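Local coordinates for protein acyl-coenzyme A oxidase 3 (Yarrowia lipolytica, PDB 5YS9) that oxidises acyl-CoA substrates of different chain lengths to trans-2-enoyl-CoA with FAD and molecular oxygen, releasing hydrogen peroxide in peroxisomal fatty acid beta-oxidation, at residues A[132-145]-A[271-283]. Residues are numbered along the deposited sequence; the frame is centred on the assembly and turned at random.
Sequences AIRGSGTKEQYDYW and IPRQNMLMKYAKV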
ATOM      1  N   ALA A 132     -24.208 -21.152  -4.148  1.00 41.23           N
ATOM      2  CA  ALA A 132     -24.812 -21.760  -2.956  1.00 41.17           C
ATOM      3  C   ALA A 132     -26.023 -22.609  -3.293  1.00 38.88           C
ATOM      4  O   ALA A 132     -26.108 -23.710  -2.822  1.00 42.24           O
ATOM      5  CB  ALA A 132     -25.210 -20.695  -1.968  1.00 42.78           C
ATOM      6  N   ILE A 133     -26.961 -22.097  -4.082  1.00 39.95           N
ATOM      7  CA  ILE A 133     -28.167 -22.875  -4.434  1.00 46.11           C
ATOM      8  C   ILE A 133     -27.854 -24.106  -5.320  1.00 47.27           C
ATOM      9  O   ILE A 133     -28.505 -25.133  -5.196  1.00 47.61           O
ATOM     10  CB  ILE A 133     -29.321 -22.013  -5.044  1.00 47.05           C
ATOM     11  CG1 ILE A 133     -28.871 -21.214  -6.268  1.00 50.63           C
ATOM     12  CG2 ILE A 133     -29.901 -21.048  -4.007  1.00 47.54           C
ATOM     13  CD1 ILE A 133     -30.021 -20.798  -7.188  1.00 52.84           C
ATOM     14  N   ARG A 134     -26.852 -23.984  -6.194  1.00 52.96           N
ATOM     15  CA  ARG A 134     -26.362 -25.079  -7.035  1.00 52.23           C
ATOM     16  C   ARG A 134     -25.496 -26.053  -6.223  1.00 50.04           C
ATOM     17  O   ARG A 134     -25.695 -27.240  -6.292  1.00 51.09           O
ATOM     18  CB  ARG A 134     -25.599 -24.525  -8.225  1.00 54.59           C
ATOM     19  CG  ARG A 134     -25.331 -25.505  -9.379  1.00 64.19           C
ATOM     20  CD  ARG A 134     -25.103 -24.758 -10.704  1.00 70.64           C
ATOM     21  NE  ARG A 134     -24.193 -23.592 -10.549  1.00 81.76           N
ATOM     22  CZ  ARG A 134     -24.253 -22.423 -11.219  1.00 77.27           C
ATOM     23  NH1 ARG A 134     -25.194 -22.181 -12.140  1.00 78.13           N
ATOM     24  NH2 ARG A 134     -23.349 -21.476 -10.959  1.00 67.43           N
ATOM     25  N   GLY A 135     -24.559 -25.536  -5.447  1.00 46.30           N
ATOM     26  CA  GLY A 135     -23.713 -26.351  -4.608  1.00 47.16           C
ATOM     27  C   GLY A 135     -24.401 -27.023  -3.426  1.00 50.71           C
ATOM     28  O   GLY A 135     -24.012 -28.129  -3.044  1.00 52.41           O
ATOM     29  N   SER A 136     -25.401 -26.377  -2.825  1.00 49.99           N
ATOM     30  CA  SER A 136     -26.000 -26.879  -1.563  1.00 48.05           C
ATOM     31  C   SER A 136     -27.498 -27.219  -1.578  1.00 43.52           C
ATOM     32  O   SER A 136     -28.043 -27.703  -0.590  1.00 47.58           O
ATOM     33  CB  SER A 136     -25.675 -25.934  -0.399  1.00 51.19           C
ATOM     34  OG  SER A 136     -24.278 -25.890  -0.171  1.00 49.20           O
ATOM     35  N   GLY A 137     -28.163 -27.000  -2.693  1.00 45.32           N
ATOM     36  CA  GLY A 137     -29.551 -27.360  -2.823  1.00 44.97           C
ATOM     37  C   GLY A 137     -29.677 -28.695  -3.544  1.00 49.18           C
ATOM     38  O   GLY A 137     -28.777 -29.114  -4.285  1.00 42.54           O
ATOM     39  N   THR A 138     -30.808 -29.356  -3.316  1.00 49.42           N
ATOM     40  CA  THR A 138     -31.186 -30.500  -4.120  1.00 51.89           C
ATOM     41  C   THR A 138     -31.506 -29.996  -5.515  1.00 54.29           C
ATOM     42  O   THR A 138     -31.682 -28.790  -5.707  1.00 58.45           O
ATOM     43  CB  THR A 138     -32.396 -31.246  -3.532  1.00 49.07           C
ATOM     44  OG1 THR A 138     -33.582 -30.473  -3.703  1.00 48.56           O
ATOM     45  CG2 THR A 138     -32.164 -31.525  -2.033  1.00 49.77           C
ATOM     46  N   LYS A 139     -31.578 -30.915  -6.475  1.00 51.83           N
ATOM     47  CA  LYS A 139     -31.945 -30.571  -7.842  1.00 49.01           C
ATOM     48  C   LYS A 139     -33.309 -29.858  -7.901  1.00 49.11           C
ATOM     49  O   LYS A 139     -33.510 -28.945  -8.715  1.00 44.70           O
ATOM     50  CB  LYS A 139     -31.972 -31.826  -8.698  1.00 53.90           C
ATOM     51  CG  LYS A 139     -32.191 -31.621 -10.192  1.00 66.81           C
ATOM     52  CD  LYS A 139     -33.211 -32.616 -10.757  1.00 70.18           C
ATOM     53  CE  LYS A 139     -33.447 -32.403 -12.247  1.00 75.05           C
ATOM     54  NZ  LYS A 139     -34.466 -33.357 -12.790  1.00 74.28           N
ATOM     55  N   GLU A 140     -34.239 -30.241  -7.035  1.00 44.74           N
ATOM     56  CA  GLU A 140     -35.591 -29.696  -7.106  1.00 48.44           C
ATOM     57  C   GLU A 140     -35.606 -28.255  -6.571  1.00 51.23           C
ATOM     58  O   GLU A 140     -36.341 -27.418  -7.097  1.00 51.28           O
ATOM     59  CB  GLU A 140     -36.610 -30.537  -6.329  1.00 52.61           C
ATOM     60  CG  GLU A 140     -36.638 -31.998  -6.718  1.00 59.68           C
ATOM     61  CD  GLU A 140     -35.502 -32.788  -6.078  1.00 71.11           C
ATOM     62  OE1 GLU A 140     -35.193 -32.547  -4.856  1.00 68.35           O
ATOM     63  OE2 GLU A 140     -34.911 -33.620  -6.822  1.00 72.58           O
ATOM     64  N   GLN A 141     -34.793 -27.996  -5.536  1.00 48.35           N
ATOM     65  CA  GLN A 141     -34.617 -26.657  -4.965  1.00 45.75           C
ATOM     66  C   GLN A 141     -33.960 -25.705  -5.958  1.00 44.97           C
ATOM     67  O   GLN A 141     -34.494 -24.632  -6.205  1.00 43.01           O
ATOM     68  CB  GLN A 141     -33.812 -26.718  -3.658  1.00 44.35           C
ATOM     69  CG  GLN A 141     -34.629 -27.348  -2.541  1.00 40.28           C
ATOM     70  CD  GLN A 141     -33.856 -27.498  -1.270  1.00 39.84           C
ATOM     71  OE1 GLN A 141     -32.653 -27.849  -1.281  1.00 35.56           O
ATOM     72  NE2 GLN A 141     -34.539 -27.225  -0.141  1.00 34.48           N
ATOM     73  N   TYR A 142     -32.822 -26.105  -6.528  1.00 45.41           N
ATOM     74  CA  TYR A 142     -32.204 -25.375  -7.658  1.00 51.65           C
ATOM     75  C   TYR A 142     -33.237 -25.016  -8.736  1.00 46.94           C
ATOM     76  O   TYR A 142     -33.404 -23.849  -9.060  1.00 56.84           O
ATOM     77  CB  TYR A 142     -31.045 -26.198  -8.290  1.00 54.22           C
ATOM     78  CG  TYR A 142     -30.284 -25.479  -9.385  1.00 48.88           C
ATOM     79  CD1 TYR A 142     -29.364 -24.508  -9.052  1.00 50.05           C
ATOM     80  CD2 TYR A 142     -30.495 -25.756 -10.742  1.00 45.00           C
ATOM     81  CE1 TYR A 142     -28.657 -23.820 -10.018  1.00 46.56           C
ATOM     82  CE2 TYR A 142     -29.780 -25.078 -11.728  1.00 46.31           C
ATOM     83  CZ  TYR A 142     -28.861 -24.092 -11.342  1.00 49.57           C
ATOM     84  OH  TYR A 142     -28.097 -23.348 -12.220  1.00 46.40           O
ATOM     85  N   ASP A 143     -33.956 -26.010  -9.247  1.00 47.14           N
ATOM     86  CA  ASP A 143     -34.881 -25.809 -10.370  1.00 47.07           C
ATOM     87  C   ASP A 143     -35.960 -24.814  -9.994  1.00 46.55           C
ATOM     88  O   ASP A 143     -36.383 -24.009 -10.843  1.00 48.46           O
ATOM     89  CB  ASP A 143     -35.544 -27.132 -10.827  1.00 49.64           C
ATOM     90  CG  ASP A 143     -34.567 -28.120 -11.528  1.00 52.05           C
ATOM     91  OD1 ASP A 143     -33.430 -27.739 -11.910  1.00 45.65           O
ATOM     92  OD2 ASP A 143     -34.966 -29.307 -11.688  1.00 57.67           O
ATOM     93  N   TYR A 144     -36.402 -24.867  -8.730  1.00 43.98           N
ATOM     94  CA  TYR A 144     -37.418 -23.927  -8.233  1.00 45.48           C
ATOM     95  C   TYR A 144     -36.960 -22.458  -8.289  1.00 45.31           C
ATOM     96  O   TYR A 144     -37.660 -21.605  -8.824  1.00 42.34           O
ATOM     97  CB  TYR A 144     -37.815 -24.265  -6.813  1.00 45.60           C
ATOM     98  CG  TYR A 144     -38.784 -23.274  -6.181  1.00 48.92           C
ATOM     99  CD1 TYR A 144     -40.147 -23.334  -6.474  1.00 44.80           C
ATOM    100  CD2 TYR A 144     -38.333 -22.284  -5.265  1.00 49.38           C
ATOM    101  CE1 TYR A 144     -41.042 -22.456  -5.894  1.00 47.44           C
ATOM    102  CE2 TYR A 144     -39.230 -21.393  -4.669  1.00 47.34           C
ATOM    103  CZ  TYR A 144     -40.576 -21.495  -4.984  1.00 47.49           C
ATOM    104  OH  TYR A 144     -41.480 -20.683  -4.419  1.00 43.81           O
ATOM    105  N   TRP A 145     -35.776 -22.191  -7.744  1.00 45.48           N
ATOM    106  CA  TRP A 145     -35.212 -20.847  -7.748  1.00 45.40           C
ATOM    107  C   TRP A 145     -34.952 -20.356  -9.181  1.00 47.12           C
ATOM    108  O   TRP A 145     -35.235 -19.177  -9.474  1.00 43.88           O
ATOM    109  CB  TRP A 145     -33.978 -20.742  -6.825  1.00 43.00           C
ATOM    110  CG  TRP A 145     -34.327 -21.033  -5.391  1.00 39.65           C
ATOM    111  CD1 TRP A 145     -33.920 -22.095  -4.667  1.00 39.66           C
ATOM    112  CD2 TRP A 145     -35.203 -20.274  -4.534  1.00 39.82           C
ATOM    113  NE1 TRP A 145     -34.469 -22.060  -3.415  1.00 42.01           N
ATOM    114  CE2 TRP A 145     -35.263 -20.950  -3.302  1.00 38.78           C
ATOM    115  CE3 TRP A 145     -35.949 -19.095  -4.692  1.00 39.21           C
ATOM    116  CZ2 TRP A 145     -36.021 -20.474  -2.213  1.00 39.06           C
ATOM    117  CZ3 TRP A 145     -36.722 -18.619  -3.600  1.00 37.12           C
ATOM    118  CH2 TRP A 145     -36.759 -19.311  -2.399  1.00 37.10           C
ATOM    119  N   ILE A 271     -39.588 -18.457   7.457  1.00 41.18           N
ATOM    120  CA  ILE A 271     -39.410 -19.043   6.119  1.00 43.85           C
ATOM    121  C   ILE A 271     -39.853 -20.516   6.105  1.00 43.47           C
ATOM    122  O   ILE A 271     -39.747 -21.181   7.128  1.00 45.73           O
ATOM    123  CB  ILE A 271     -37.954 -18.954   5.579  1.00 42.20           C
ATOM    124  CG1 ILE A 271     -36.982 -19.712   6.449  1.00 39.28           C
ATOM    125  CG2 ILE A 271     -37.500 -17.507   5.419  1.00 45.42           C
ATOM    126  CD1 ILE A 271     -35.636 -19.857   5.799  1.00 40.42           C
ATOM    127  N   PRO A 272     -40.307 -21.037   4.947  1.00 40.69           N
ATOM    128  CA  PRO A 272     -40.607 -22.483   4.955  1.00 40.58           C
ATOM    129  C   PRO A 272     -39.333 -23.318   5.193  1.00 39.35           C
ATOM    130  O   PRO A 272     -38.243 -22.866   4.841  1.00 40.90           O
ATOM    131  CB  PRO A 272     -41.209 -22.730   3.557  1.00 39.67           C
ATOM    132  CG  PRO A 272     -41.564 -21.377   3.007  1.00 40.04           C
ATOM    133  CD  PRO A 272     -40.534 -20.444   3.614  1.00 39.80           C
ATOM    134  N   ARG A 273     -39.466 -24.488   5.817  1.00 38.39           N
ATOM    135  CA  ARG A 273     -38.376 -25.498   5.893  1.00 42.31           C
ATOM    136  C   ARG A 273     -37.636 -25.747   4.551  1.00 43.24           C
ATOM    137  O   ARG A 273     -36.395 -25.921   4.492  1.00 43.35           O
ATOM    138  CB  ARG A 273     -38.942 -26.843   6.370  1.00 46.84           C
ATOM    139  CG  ARG A 273     -37.915 -27.905   6.760  1.00 49.77           C
ATOM    140  CD  ARG A 273     -38.591 -29.224   7.198  1.00 54.65           C
ATOM    141  NE  ARG A 273     -38.701 -30.110   6.030  1.00 58.01           N
ATOM    142  CZ  ARG A 273     -39.795 -30.345   5.317  1.00 57.06           C
ATOM    143  NH1 ARG A 273     -39.710 -31.118   4.249  1.00 62.04           N
ATOM    144  NH2 ARG A 273     -40.964 -29.834   5.658  1.00 58.42           N
ATOM    145  N   GLN A 274     -38.402 -25.744   3.471  1.00 38.66           N
ATOM    146  CA  GLN A 274     -37.869 -26.075   2.158  1.00 40.61           C
ATOM    147  C   GLN A 274     -36.847 -25.029   1.640  1.00 41.77           C
ATOM    148  O   GLN A 274     -36.195 -25.246   0.594  1.00 37.24           O
ATOM    149  CB  GLN A 274     -39.025 -26.237   1.156  1.00 41.00           C
ATOM    150  CG  GLN A 274     -39.931 -27.439   1.384  1.00 41.18           C
ATOM    151  CD  GLN A 274     -41.056 -27.251   2.400  1.00 44.50           C
ATOM    152  OE1 GLN A 274     -41.173 -26.223   3.090  1.00 47.72           O
ATOM    153  NE2 GLN A 274     -41.894 -28.271   2.509  1.00 49.34           N
ATOM    154  N   ASN A 275     -36.725 -23.903   2.354  1.00 39.75           N
ATOM    155  CA  ASN A 275     -35.842 -22.840   1.922  1.00 40.76           C
ATOM    156  C   ASN A 275     -34.442 -23.113   2.349  1.00 38.54           C
ATOM    157  O   ASN A 275     -33.531 -22.538   1.784  1.00 37.13           O
ATOM    158  CB  ASN A 275     -36.283 -21.477   2.449  1.00 41.56           C
ATOM    159  CG  ASN A 275     -37.320 -20.803   1.575  1.00 40.45           C
ATOM    160  OD1 ASN A 275     -37.441 -19.587   1.589  1.00 44.00           O
ATOM    161  ND2 ASN A 275     -38.065 -21.571   0.814  1.00 42.74           N
ATOM    162  N   MET A 276     -34.275 -23.954   3.364  1.00 39.28           N
ATOM    163  CA  MET A 276     -32.967 -24.476   3.728  1.00 40.21           C
ATOM    164  C   MET A 276     -32.473 -25.314   2.598  1.00 41.10           C
ATOM    165  O   MET A 276     -33.199 -26.174   2.118  1.00 43.65           O
ATOM    166  CB  MET A 276     -33.051 -25.365   4.947  1.00 40.74           C
ATOM    167  CG  MET A 276     -31.721 -26.029   5.309  1.00 41.85           C
ATOM    168  SD  MET A 276     -31.889 -27.049   6.796  1.00 41.73           S
ATOM    169  CE  MET A 276     -30.305 -27.910   6.753  1.00 38.83           C
ATOM    170  N   LEU A 277     -31.228 -25.102   2.202  1.00 43.78           N
ATOM    171  CA  LEU A 277     -30.644 -25.888   1.105  1.00 48.58           C
ATOM    172  C   LEU A 277     -30.167 -27.247   1.638  1.00 46.95           C
ATOM    173  O   LEU A 277     -29.451 -27.299   2.614  1.00 48.16           O
ATOM    174  CB  LEU A 277     -29.523 -25.098   0.431  1.00 47.51           C
ATOM    175  CG  LEU A 277     -29.965 -23.798  -0.259  1.00 50.76           C
ATOM    176  CD1 LEU A 277     -28.724 -23.056  -0.701  1.00 53.49           C
ATOM    177  CD2 LEU A 277     -30.899 -24.028  -1.434  1.00 49.51           C
ATOM    178  N   MET A 278     -30.586 -28.346   1.019  1.00 51.35           N
ATOM    179  CA  MET A 278     -30.476 -29.662   1.691  1.00 53.93           C
ATOM    180  C   MET A 278     -29.744 -30.788   0.970  1.00 52.15           C
ATOM    181  O   MET A 278     -29.918 -31.941   1.333  1.00 58.98           O
ATOM    182  CB  MET A 278     -31.860 -30.161   2.152  1.00 50.26           C
ATOM    183  CG  MET A 278     -32.442 -29.437   3.368  1.00 51.85           C
ATOM    184  SD  MET A 278     -34.008 -30.217   3.837  1.00 48.06           S
ATOM    185  CE  MET A 278     -34.929 -28.941   4.705  1.00 48.60           C
ATOM    186  N   LYS A 279     -28.886 -30.464   0.010  1.00 53.61           N
ATOM    187  CA  LYS A 279     -28.022 -31.474  -0.635  1.00 55.71           C
ATOM    188  C   LYS A 279     -27.196 -32.290   0.380  1.00 56.53           C
ATOM    189  O   LYS A 279     -27.115 -33.506   0.271  1.00 61.79           O
ATOM    190  CB  LYS A 279     -27.090 -30.808  -1.671  1.00 54.45           C
ATOM    191  CG  LYS A 279     -26.141 -31.755  -2.409  1.00 55.84           C
ATOM    192  CD  LYS A 279     -25.697 -31.226  -3.769  1.00 57.64           C
ATOM    193  CE  LYS A 279     -24.457 -31.970  -4.256  1.00 65.68           C
ATOM    194  NZ  LYS A 279     -24.454 -32.229  -5.729  1.00 74.50           N
ATOM    195  N   TYR A 280     -26.598 -31.603   1.353  1.00 56.75           N
ATOM    196  CA  TYR A 280     -25.715 -32.216   2.333  1.00 55.06           C
ATOM    197  C   TYR A 280     -26.388 -32.466   3.664  1.00 56.68           C
ATOM    198  O   TYR A 280     -26.318 -33.577   4.177  1.00 65.35           O
ATOM    199  CB  TYR A 280     -24.454 -31.388   2.514  1.00 51.25           C
ATOM    200  CG  TYR A 280     -23.653 -31.333   1.250  1.00 59.37           C
ATOM    201  CD1 TYR A 280     -23.162 -32.505   0.675  1.00 63.04           C
ATOM    202  CD2 TYR A 280     -23.403 -30.115   0.586  1.00 69.01           C
ATOM    203  CE1 TYR A 280     -22.441 -32.482  -0.503  1.00 66.77           C
ATOM    204  CE2 TYR A 280     -22.656 -30.077  -0.596  1.00 66.80           C
ATOM    205  CZ  TYR A 280     -22.181 -31.270  -1.127  1.00 65.79           C
ATOM    206  OH  TYR A 280     -21.465 -31.303  -2.286  1.00 63.51           O
ATOM    207  N   ALA A 281     -27.027 -31.453   4.229  1.00 51.00           N
ATOM    208  CA  ALA A 281     -27.741 -31.603   5.482  1.00 44.01           C
ATOM    209  C   ALA A 281     -29.230 -31.508   5.211  1.00 45.63           C
ATOM    210  O   ALA A 281     -29.663 -30.575   4.523  1.00 42.73           O
ATOM    211  CB  ALA A 281     -27.304 -30.524   6.453  1.00 47.31           C
ATOM    212  N   LYS A 282     -30.012 -32.447   5.773  1.00 46.10           N
ATOM    213  CA  LYS A 282     -31.469 -32.519   5.545  1.00 45.77           C
ATOM    214  C   LYS A 282     -32.222 -32.518   6.872  1.00 43.58           C
ATOM    215  O   LYS A 282     -31.735 -33.067   7.844  1.00 41.45           O
ATOM    216  CB  LYS A 282     -31.862 -33.772   4.743  1.00 49.99           C
ATOM    217  CG  LYS A 282     -30.850 -34.204   3.685  1.00 51.86           C
ATOM    218  CD  LYS A 282     -31.234 -35.537   3.082  1.00 60.83           C
ATOM    219  CE  LYS A 282     -30.350 -35.887   1.887  1.00 66.12           C
ATOM    220  NZ  LYS A 282     -30.466 -34.867   0.802  1.00 64.43           N
ATOM    221  N   VAL A 283     -33.414 -31.913   6.859  1.00 39.30           N
ATOM    222  CA  VAL A 283     -34.310 -31.778   7.992  1.00 41.32           C
ATOM    223  C   VAL A 283     -35.695 -32.196   7.467  1.00 45.57           C
ATOM    224  O   VAL A 283     -36.168 -31.658   6.472  1.00 37.88           O
ATOM    225  CB  VAL A 283     -34.373 -30.323   8.553  1.00 42.01           C
ATOM    226  CG1 VAL A 283     -35.360 -30.201   9.708  1.00 42.24           C
ATOM    227  CG2 VAL A 283     -33.006 -29.865   9.024  1.00 44.76           C
TER
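The side-chain amide of Gln141 is hydrogen-bonded to backbone at both ends, tying the helical N-terminal domain to the loop leaving strand 262-272 of the middle beta domain, an interface of the acyl-CoA dehydrogenase-like fold. Its NE2 gives a hydrogen bond to Met276 O (2.8 Å) and a weak, bent one to Gln274 O (2.7 Å, 123°). The amide oxygen OE1 accepts from Met278 N at 3.1 Å, in the carbonyl plane on a lone pair, and also from Thr138 N. A weak hydrogen bond from Gln141 N to Thr138 OG1 completes a capping box at the start of helix 139-147, so one amide serves both helix cap and domain contact; the chain, extended beyond CG (chi2 177°), carries it across. A leucine here would probably leave Met278 N, Thr138 N and Met276 O without these partners and weaken the helix cap. Leu277 packs against the turn between the helices: CD1 reaches Ala132 O and, at 4.0 Å, Ile133 CG2, while CD2 lies 3.9 Å from Gly137 CA. Strand 222-232 adjoins through Ile228, which touches Ser136 and is backbone hydrogen-bonded to Leu277. Lys279 N closes the contact on Ser136 O at 2.9 Å, approaching from above the carbonyl plane.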